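Branched-chain-amino-acid aminotransferase (PDB 6NST) probably catalyses the pyridoxal-phosphate-dependent transfer of amino groups between leucine, isoleucine or valine and 2-oxoglutarate in branched-chain amino acid metabolism. Local coordinates at residues N199-K204 and I220-I225; H232-V237 and T281-K286; A258-P263 and A287-V292. The protein carries 1 engineered substitution. All blocks are in the same frame, centred on the assembly; numbering follows the deposited sequence.

Contact 1 of 3, residues N199-K204 and I220-I225; sequences NIFIIK and ITRNTI. With SO4 (sulfate ion), chain G.
The anion-binding start of a helix, a feature of the cofactor site in class-IV aminotransferases, is seated here where Arg222 packs on Asn199 and Phe201 of strand 199-204. The backbone N of Ile220 donates to sulfate O1 (2.9 Å), while two groups of Thr221 converge on sulfate O4, its backbone N at 3.0 Å and its OG1 at 2.7 Å. Thr221 OG1 lies beside its own backbone N (chi1 -50°), which explains the shared target. Thr257 OG1 and Arg61 NH2 also hydrogen-bond the sulfate. The sulfate probably occupies the place of the cofactor phosphate, as in relatives; Lys160, the predicted attachment lysine, carries no cofactor here.

Behind this turn no direct hydrogen bond crosses; the aliphatic part of Arg222 packs against the Asn199 amide and the Phe201 ring. Arg222 leaves the helix with CG anti to the backbone N (chi1 172°) and runs extended across the strand's side chains at about a right angle. Its CD meets Asn199 ND2 at 3.4 Å, and its CG reaches the ring at Phe201 CZ (3.6 Å). One turn on, Ile225 CG2 touches Phe201 CE2 at 3.5 Å. Asn199 ND2 donates to Leu217 O, and Arg222 NH2 forms a salt bridge with Glu238 and a hydrogen bond to Pro211 O. A water 2.6 Å from Asn199 OD1 can donate to it or to sulfate O4, and takes a weak bond from Arg222 N.

Strand 199-204 runs between strands 207-210 and 251-256, with Phe201 nearly parallel to the ring of Phe253, while Tyr288 of helix 279-292 touches Thr221, Thr224 and Ile225.

Contact 2 of 3, residues H232-V237 and T281-K286; sequences HGFKLV and TEKLQK
Phe234 meets helix 279-292 with the edge of its ring, and two consecutive helix residues share that edge. Lys283 comes to the far corner: its CE lies in the ring plane 3.5 Å from Phe234 CZ, and its NZ is 3.4 Å from the same Phe234 CZ. Such a position, beside the ring and not above it, lacks the geometry of a cation-pi interaction; the terminal CE and NZ lie against the rim, near the ring plane. A bend at chi3 (-74°) turns the last part of the Lys283 chain towards the ring. Leu284 takes the neighbouring part of the edge, with its CD2 at 3.8 Å from Phe234 CD2, and the two side chains lie alongside, pointing opposite ways.

One face of the ring is met by the chain just before it: His232 O stands 4.2 Å above the plane of Phe234, over its centre. That carbonyl is placed by the way helix 220-231 ends. Gly233, with positive phi (67°), is the C-prime residue of a Schellman motif in which Phe234 N returns to Ala229 O and Gly233 N to Ala230 O. Farther out, Ile208 of strand 207-210 touches both Phe234 and Leu284, and Phe253 lies against Leu284.

Phe234 therefore packs the end of a beta-alpha-beta crossover, in which helix 220-231 links the parallel neighbours 207-210 and 235-238, against a second helix packed on the same mixed sheet.

Contact 3 of 3, residues A258-P263 and A287-V292; sequences AAEVTP and AYFDLV
Glu260 and Val261 face Tyr288 and Phe289 at the corner of a beta-hairpin, where the chain passes from strand 251-256 to its antiparallel partner 262-267 beneath helix 279-292. The last turns of that helix pack on the corner.

Glu260 sits at the corner with positive phi (53°), and its side chain runs out to the helix. Its CB rests 3.8 Å from Tyr288 CE2. Beyond CG the chain is extended and lays the carboxylate over one face of the Phe289 ring, nearer the ring's edge than its centre, with Glu260 OE1 3.1 Å from Phe289 CE1. The two planes are 42° apart, neither stacked nor perpendicular. An acidic oxygen over the electron-rich face of a ring is not an obviously favourable approach; a weak hydrogen bond between Tyr44 OH and the same OE1 may partly offset it, and Arg42 also touches this side chain.

Val261, next in line, turns CG2 to the base of the tyrosine, 4.0 Å from Tyr288 CB. Farther up, the Tyr288 ring is met on one face by Val292 CG1 from the following helical turn, and it packs against Leu228 of helix 220-231.

Thr262 pairs through its backbone with Phe254 of strand 251-256, and its hydroxyl ties the corner back on itself: Thr262 OG1 donates to a lone pair of Ala259 O, in the carbonyl plane, at 2.8 Å.

From the N terminus, contact 1 closes first: a short excursion from strand 199-204 through strand 207-210 to the start of helix 220-231, complete before the other two open. Contact 2 then leaves from the end of that helix and waits until 281-286 to close. Contact 3 opens within this span, at the 258-263 corner, and closes at 287-292, beyond it, so contacts 2 and 3 cross. Both use helix 279-292, which thus ties the lead-in to strand 235-238 and the hairpin corner to one helix. Neighbouring contacts also touch: Leu236 reaches Phe201, Tyr288 reaches Thr224, and Gln285 NE2 probably hydrogen-bonds Val261 O.

Contact 1 of 3, residues N199-K204 and I220-I225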
loop_
_atom_site.group_PDB
_atom_site.type_symbol
_atom_site.label_atom_id
_atom_site.label_comp_id
_atom_site.label_asym_id
_atom_site.label_seq_id
_atom_site.Cartn_x
_atom_site.Cartn_y
_atom_site.Cartn_z
ATOM N N ASN A 199 -22.558 9.010 3.634
ATOM C CA ASN A 199 -22.409 7.596 3.323
ATOM C C ASN A 199 -23.151 7.274 2.032
ATOM O O ASN A 199 -24.171 7.890 1.709
ATOM C CB ASN A 199 -22.934 6.727 4.467
ATOM C CG ASN A 199 -22.023 6.746 5.682
ATOM O OD1 ASN A 199 -22.213 7.537 6.607
ATOM N ND2 ASN A 199 -21.025 5.870 5.684
ATOM N N ILE A 200 -22.628 6.306 1.284
ATOM C CA ILE A 200 -23.137 5.988 -0.043
ATOM C C ILE A 200 -23.761 4.599 -0.025
ATOM O O ILE A 200 -23.286 3.695 0.674
ATOM C CB ILE A 200 -22.029 6.097 -1.114
ATOM C CG1 ILE A 200 -22.625 5.988 -2.522
ATOM C CG2 ILE A 200 -20.947 5.050 -0.895
ATOM C CD1 ILE A 200 -21.676 6.425 -3.624
ATOM N N PHE A 201 -24.847 4.443 -0.777
ATOM C CA PHE A 201 -25.539 3.175 -0.939
ATOM C C PHE A 201 -25.771 2.928 -2.421
ATOM O O PHE A 201 -25.923 3.868 -3.202
ATOM C CB PHE A 201 -26.895 3.159 -0.213
ATOM C CG PHE A 201 -26.794 3.144 1.289
ATOM C CD1 PHE A 201 -26.446 4.287 1.991
ATOM C CD2 PHE A 201 -27.084 1.990 2.000
ATOM C CE1 PHE A 201 -26.368 4.272 3.372
ATOM C CE2 PHE A 201 -27.007 1.968 3.379
ATOM C CZ PHE A 201 -26.650 3.111 4.067
ATOM N N ILE A 202 -25.790 1.655 -2.806
ATOM C CA ILE A 202 -26.165 1.263 -4.158
ATOM C C ILE A 202 -27.153 0.110 -4.069
ATOM O O ILE A 202 -27.157 -0.659 -3.102
ATOM C CB ILE A 202 -24.948 0.877 -5.032
ATOM C CG1 ILE A 202 -24.267 -0.384 -4.505
ATOM C CG2 ILE A 202 -23.947 2.025 -5.108
ATOM C CD1 ILE A 202 -23.116 -0.851 -5.375
ATOM N N ILE A 203 -28.011 0.007 -5.081
ATOM C CA ILE A 203 -29.009 -1.051 -5.180
ATOM C C ILE A 203 -28.779 -1.796 -6.486
ATOM O O ILE A 203 -28.606 -1.173 -7.540
ATOM C CB ILE A 203 -30.446 -0.496 -5.108
ATOM C CG1 ILE A 203 -30.812 -0.102 -3.676
ATOM C CG2 ILE A 203 -31.446 -1.518 -5.633
ATOM C CD1 ILE A 203 -30.349 1.276 -3.270
ATOM N N LYS A 204 -28.768 -3.124 -6.414
ATOM C CA LYS A 204 -28.613 -3.969 -7.595
ATOM C C LYS A 204 -29.554 -5.155 -7.442
ATOM O O LYS A 204 -29.382 -5.972 -6.531
ATOM C CB LYS A 204 -27.164 -4.431 -7.763
ATOM C CG LYS A 204 -26.892 -5.195 -9.053
ATOM C CD LYS A 204 -27.291 -4.382 -10.272
ATOM C CE LYS A 204 -26.922 -5.097 -11.565
ATOM N NZ LYS A 204 -25.445 -5.242 -11.721
ATOM N N ILE A 220 -24.638 8.202 11.407
ATOM C CA ILE A 220 -25.886 7.943 12.116
ATOM C C ILE A 220 -27.038 7.787 11.132
ATOM O O ILE A 220 -27.909 6.930 11.312
ATOM C CB ILE A 220 -26.154 9.057 13.143
ATOM C CG1 ILE A 220 -25.098 9.017 14.251
ATOM C CG2 ILE A 220 -27.557 8.934 13.729
ATOM C CD1 ILE A 220 -25.276 10.082 15.308
ATOM N N THR A 221 -27.054 8.599 10.070
ATOM C CA THR A 221 -28.082 8.453 9.045
ATOM C C THR A 221 -27.941 7.122 8.321
ATOM O O THR A 221 -28.943 6.490 7.963
ATOM C CB THR A 221 -28.006 9.610 8.049
ATOM O OG1 THR A 221 -27.964 10.853 8.760
ATOM C CG2 THR A 221 -29.218 9.601 7.126
ATOM N N ARG A 222 -26.703 6.686 8.087
ATOM C CA ARG A 222 -26.476 5.352 7.546
ATOM C C ARG A 222 -27.046 4.284 8.472
ATOM O O ARG A 222 -27.652 3.311 8.011
ATOM C CB ARG A 222 -24.980 5.133 7.323
ATOM C CG ARG A 222 -24.596 3.717 6.947
ATOM C CD ARG A 222 -23.084 3.541 7.001
ATOM N NE ARG A 222 -22.669 2.235 6.502
ATOM C CZ ARG A 222 -22.626 1.133 7.241
ATOM N NH1 ARG A 222 -22.975 1.173 8.521
ATOM N NH2 ARG A 222 -22.234 -0.011 6.697
ATOM N N ASN A 223 -26.875 4.461 9.785
ATOM C CA ASN A 223 -27.392 3.483 10.738
ATOM C C ASN A 223 -28.916 3.465 10.745
ATOM O O ASN A 223 -29.527 2.404 10.917
ATOM C CB ASN A 223 -26.854 3.777 12.138
ATOM C CG ASN A 223 -27.338 2.776 13.171
ATOM O OD1 ASN A 223 -28.432 2.910 13.718
ATOM N ND2 ASN A 223 -26.520 1.764 13.442
ATOM N N THR A 224 -29.547 4.629 10.567
ATOM C CA THR A 224 -31.004 4.669 10.506
ATOM C C THR A 224 -31.522 3.971 9.255
ATOM O O THR A 224 -32.565 3.308 9.295
ATOM C CB THR A 224 -31.504 6.113 10.550
ATOM O OG1 THR A 224 -31.056 6.811 9.383
ATOM C CG2 THR A 224 -30.984 6.821 11.783
ATOM N N ILE A 225 -30.809 4.111 8.135
ATOM C CA ILE A 225 -31.248 3.467 6.901
ATOM C C ILE A 225 -31.146 1.951 7.026
ATOM O O ILE A 225 -32.019 1.219 6.544
ATOM C CB ILE A 225 -30.450 4.008 5.697
ATOM C CG1 ILE A 225 -31.223 5.129 4.999
ATOM C CG2 ILE A 225 -30.155 2.902 4.695
ATOM C CD1 ILE A 225 -31.497 6.337 5.861
HETATM S S SO4 G . -24.123 11.502 9.611
HETATM O O1 SO4 G . -23.862 10.945 10.934
HETATM O O2 SO4 G . -24.353 12.936 9.724
HETATM O O3 SO4 G . -22.974 11.260 8.738
HETATM O O4 SO4 G . -25.307 10.863 9.044
HETATM O O HOH W 1 -24.549 8.568 6.843
#

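Contact 2 of 3, residues H232-V237 and T281-K286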
loop_
_atom_site.group_PDB
_atom_site.type_symbol
_atom_site.label_atom_id
_atom_site.label_comp_id
_atom_site.label_asym_id
_atom_site.label_seq_id
_atom_site.Cartn_x
_atom_site.Cartn_y
_atom_site.Cartn_z
ATOM N N HIS A 232 -38.426 -2.533 6.231
ATOM C CA HIS A 232 -39.135 -2.631 4.965
ATOM C C HIS A 232 -38.837 -3.932 4.227
ATOM O O HIS A 232 -39.124 -4.033 3.031
ATOM C CB HIS A 232 -38.801 -1.435 4.073
ATOM C CG HIS A 232 -39.521 -0.179 4.451
ATOM N ND1 HIS A 232 -39.283 0.489 5.633
ATOM C CD2 HIS A 232 -40.474 0.530 3.802
ATOM C CE1 HIS A 232 -40.058 1.556 5.695
ATOM N NE2 HIS A 232 -40.790 1.605 4.596
ATOM N N GLY A 233 -38.263 -4.920 4.913
ATOM C CA GLY A 233 -37.981 -6.198 4.291
ATOM C C GLY A 233 -36.929 -6.169 3.206
ATOM O O GLY A 233 -36.890 -7.077 2.372
ATOM N N PHE A 234 -36.077 -5.149 3.186
ATOM C CA PHE A 234 -35.008 -5.062 2.202
ATOM C C PHE A 234 -33.799 -5.856 2.668
ATOM O O PHE A 234 -33.451 -5.845 3.853
ATOM C CB PHE A 234 -34.613 -3.604 1.960
ATOM C CG PHE A 234 -35.563 -2.861 1.068
ATOM C CD1 PHE A 234 -36.118 -3.479 -0.039
ATOM C CD2 PHE A 234 -35.902 -1.547 1.337
ATOM C CE1 PHE A 234 -36.994 -2.799 -0.863
ATOM C CE2 PHE A 234 -36.778 -0.861 0.517
ATOM C CZ PHE A 234 -37.324 -1.491 -0.584
ATOM N N LYS A 235 -33.166 -6.555 1.730
ATOM C CA LYS A 235 -31.902 -7.219 2.006
ATOM C C LYS A 235 -30.764 -6.222 1.833
ATOM O O LYS A 235 -30.699 -5.510 0.824
ATOM C CB LYS A 235 -31.709 -8.419 1.081
ATOM C CG LYS A 235 -30.407 -9.168 1.315
ATOM C CD LYS A 235 -30.237 -10.316 0.334
ATOM C CE LYS A 235 -28.920 -11.039 0.563
ATOM N NZ LYS A 235 -28.718 -12.148 -0.408
ATOM N N LEU A 236 -29.871 -6.163 2.817
ATOM C CA LEU A 236 -28.772 -5.208 2.815
ATOM C C LEU A 236 -27.465 -5.947 3.057
ATOM O O LEU A 236 -27.373 -6.767 3.975
ATOM C CB LEU A 236 -28.987 -4.123 3.875
ATOM C CG LEU A 236 -28.179 -2.833 3.713
ATOM C CD1 LEU A 236 -29.016 -1.631 4.118
ATOM C CD2 LEU A 236 -26.893 -2.892 4.526
ATOM N N VAL A 237 -26.461 -5.653 2.233
ATOM C CA VAL A 237 -25.166 -6.320 2.283
ATOM C C VAL A 237 -24.082 -5.267 2.461
ATOM O O VAL A 237 -24.035 -4.282 1.714
ATOM C CB VAL A 237 -24.910 -7.151 1.012
ATOM C CG1 VAL A 237 -23.545 -7.823 1.076
ATOM C CG2 VAL A 237 -26.014 -8.179 0.814
ATOM N N THR A 281 -34.792 3.695 -3.548
ATOM C CA THR A 281 -34.395 4.981 -2.984
ATOM C C THR A 281 -35.610 5.791 -2.550
ATOM O O THR A 281 -35.596 6.419 -1.486
ATOM C CB THR A 281 -33.571 5.778 -3.997
ATOM O OG1 THR A 281 -32.463 4.992 -4.452
ATOM C CG2 THR A 281 -33.046 7.062 -3.359
ATOM N N GLU A 282 -36.673 5.781 -3.359
ATOM C CA GLU A 282 -37.852 6.580 -3.041
ATOM C C GLU A 282 -38.526 6.091 -1.764
ATOM O O GLU A 282 -38.957 6.903 -0.936
ATOM C CB GLU A 282 -38.835 6.559 -4.212
ATOM C CG GLU A 282 -40.106 7.367 -3.970
ATOM C CD GLU A 282 -41.033 7.385 -5.170
ATOM O OE1 GLU A 282 -40.677 6.803 -6.218
ATOM O OE2 GLU A 282 -42.124 7.984 -5.065
ATOM N N LYS A 283 -38.619 4.771 -1.583
ATOM C CA LYS A 283 -39.253 4.238 -0.381
ATOM C C LYS A 283 -38.418 4.523 0.861
ATOM O O LYS A 283 -38.967 4.851 1.921
ATOM C CB LYS A 283 -39.501 2.737 -0.540
ATOM C CG LYS A 283 -40.654 2.405 -1.478
ATOM C CD LYS A 283 -40.888 0.906 -1.591
ATOM C CE LYS A 283 -39.807 0.233 -2.421
ATOM N NZ LYS A 283 -40.078 -1.220 -2.613
ATOM N N LEU A 284 -37.093 4.409 0.755
ATOM C CA LEU A 284 -36.238 4.695 1.904
ATOM C C LEU A 284 -36.185 6.189 2.192
ATOM O O LEU A 284 -36.151 6.604 3.357
ATOM C CB LEU A 284 -34.835 4.136 1.670
ATOM C CG LEU A 284 -34.743 2.613 1.541
ATOM C CD1 LEU A 284 -33.304 2.171 1.323
ATOM C CD2 LEU A 284 -35.336 1.931 2.765
ATOM N N GLN A 285 -36.171 7.014 1.142
ATOM C CA GLN A 285 -36.249 8.458 1.337
ATOM C C GLN A 285 -37.562 8.845 2.003
ATOM O O GLN A 285 -37.581 9.665 2.929
ATOM C CB GLN A 285 -36.092 9.173 -0.004
ATOM C CG GLN A 285 -35.912 10.673 0.099
ATOM C CD GLN A 285 -35.779 11.327 -1.260
ATOM O OE1 GLN A 285 -36.586 11.085 -2.158
ATOM N NE2 GLN A 285 -34.752 12.155 -1.423
ATOM N N LYS A 286 -38.672 8.257 1.551
ATOM C CA LYS A 286 -39.962 8.510 2.182
ATOM C C LYS A 286 -39.951 8.068 3.638
ATOM O O LYS A 286 -40.400 8.802 4.527
ATOM C CB LYS A 286 -41.067 7.789 1.407
ATOM C CG LYS A 286 -42.439 7.846 2.059
ATOM C CD LYS A 286 -43.088 9.205 1.879
ATOM C CE LYS A 286 -44.527 9.192 2.374
ATOM N NZ LYS A 286 -45.321 8.109 1.730
#

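Contact 3 of 3, residues A258-P263 and A287-V292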
loop_
_atom_site.group_PDB
_atom_site.type_symbol
_atom_site.label_atom_id
_atom_site.label_comp_id
_atom_site.label_asym_id
_atom_site.label_seq_id
_atom_site.Cartn_x
_atom_site.Cartn_y
_atom_site.Cartn_z
ATOM N N ALA A 258 -27.193 16.283 7.014
ATOM C CA ALA A 258 -27.624 17.414 6.203
ATOM C C ALA A 258 -28.190 16.974 4.861
ATOM O O ALA A 258 -29.102 17.623 4.338
ATOM C CB ALA A 258 -26.464 18.386 5.997
ATOM N N ALA A 259 -27.685 15.879 4.301
ATOM C CA ALA A 259 -28.128 15.394 3.000
ATOM C C ALA A 259 -29.352 14.490 3.076
ATOM O O ALA A 259 -29.959 14.216 2.034
ATOM C CB ALA A 259 -26.990 14.641 2.301
ATOM N N GLU A 260 -29.728 14.030 4.273
ATOM C CA GLU A 260 -30.850 13.111 4.453
ATOM C C GLU A 260 -30.689 11.896 3.546
ATOM O O GLU A 260 -29.817 11.057 3.784
ATOM C CB GLU A 260 -32.174 13.832 4.198
ATOM C CG GLU A 260 -32.229 15.201 4.866
ATOM C CD GLU A 260 -33.599 15.839 4.808
ATOM O OE1 GLU A 260 -34.511 15.352 5.507
ATOM O OE2 GLU A 260 -33.764 16.826 4.060
ATOM N N VAL A 261 -31.518 11.787 2.512
ATOM C CA VAL A 261 -31.382 10.753 1.487
ATOM C C VAL A 261 -31.363 11.476 0.147
ATOM O O VAL A 261 -32.404 11.950 -0.326
ATOM C CB VAL A 261 -32.506 9.713 1.540
ATOM C CG1 VAL A 261 -32.310 8.672 0.449
ATOM C CG2 VAL A 261 -32.558 9.052 2.908
ATOM N N THR A 262 -30.187 11.572 -0.467
ATOM C CA THR A 262 -30.035 12.273 -1.737
ATOM C C THR A 262 -29.766 11.270 -2.848
ATOM O O THR A 262 -28.722 10.599 -2.829
ATOM C CB THR A 262 -28.900 13.295 -1.654
ATOM O OG1 THR A 262 -29.223 14.291 -0.675
ATOM C CG2 THR A 262 -28.683 13.963 -3.003
ATOM N N PRO A 263 -30.661 11.122 -3.821
ATOM C CA PRO A 263 -30.421 10.161 -4.902
ATOM C C PRO A 263 -29.243 10.574 -5.772
ATOM O O PRO A 263 -28.891 11.752 -5.873
ATOM C CB PRO A 263 -31.731 10.184 -5.700
ATOM C CG PRO A 263 -32.748 10.763 -4.762
ATOM C CD PRO A 263 -31.998 11.732 -3.907
ATOM N N ALA A 287 -39.431 6.866 3.902
ATOM C CA ALA A 287 -39.411 6.347 5.264
ATOM C C ALA A 287 -38.555 7.215 6.179
ATOM O O ALA A 287 -38.905 7.430 7.345
ATOM C CB ALA A 287 -38.908 4.904 5.268
ATOM N N TYR A 288 -37.434 7.729 5.669
ATOM C CA TYR A 288 -36.576 8.562 6.506
ATOM C C TYR A 288 -37.221 9.915 6.786
ATOM O O TYR A 288 -37.155 10.418 7.914
ATOM C CB TYR A 288 -35.204 8.742 5.855
ATOM C CG TYR A 288 -34.266 9.595 6.680
ATOM C CD1 TYR A 288 -33.583 9.059 7.764
ATOM C CD2 TYR A 288 -34.068 10.938 6.380
ATOM C CE1 TYR A 288 -32.727 9.836 8.528
ATOM C CE2 TYR A 288 -33.215 11.722 7.135
ATOM C CZ TYR A 288 -32.547 11.165 8.207
ATOM O OH TYR A 288 -31.698 11.943 8.959
ATOM N N PHE A 289 -37.848 10.521 5.774
ATOM C CA PHE A 289 -38.508 11.807 5.983
ATOM C C PHE A 289 -39.715 11.669 6.904
ATOM O O PHE A 289 -39.959 12.540 7.747
ATOM C CB PHE A 289 -38.921 12.413 4.642
ATOM C CG PHE A 289 -37.828 13.189 3.966
ATOM C CD1 PHE A 289 -37.806 14.573 4.023
ATOM C CD2 PHE A 289 -36.820 12.537 3.276
ATOM C CE1 PHE A 289 -36.802 15.288 3.400
ATOM C CE2 PHE A 289 -35.814 13.246 2.652
ATOM C CZ PHE A 289 -35.806 14.622 2.714
ATOM N N ASP A 290 -40.484 10.586 6.756
ATOM C CA ASP A 290 -41.594 10.341 7.671
ATOM C C ASP A 290 -41.107 10.159 9.101
ATOM O O ASP A 290 -41.787 10.573 10.049
ATOM C CB ASP A 290 -42.384 9.108 7.227
ATOM C CG ASP A 290 -43.150 9.336 5.942
ATOM O OD1 ASP A 290 -43.251 10.503 5.504
ATOM O OD2 ASP A 290 -43.649 8.343 5.367
ATOM N N LEU A 291 -39.934 9.551 9.274
ATOM C CA LEU A 291 -39.418 9.294 10.612
ATOM C C LEU A 291 -38.953 10.582 11.284
ATOM O O LEU A 291 -39.327 10.867 12.428
ATOM C CB LEU A 291 -38.278 8.280 10.542
ATOM C CG LEU A 291 -37.640 7.880 11.871
ATOM C CD1 LEU A 291 -38.626 7.093 12.721
ATOM C CD2 LEU A 291 -36.369 7.083 11.628
ATOM N N VAL A 292 -38.139 11.376 10.585
ATOM C CA VAL A 292 -37.553 12.555 11.218
ATOM C C VAL A 292 -38.600 13.641 11.441
ATOM O O VAL A 292 -38.497 14.419 12.397
ATOM C CB VAL A 292 -36.364 13.077 10.387
ATOM C CG1 VAL A 292 -35.309 11.993 10.233
ATOM C CG2 VAL A 292 -36.824 13.580 9.025
#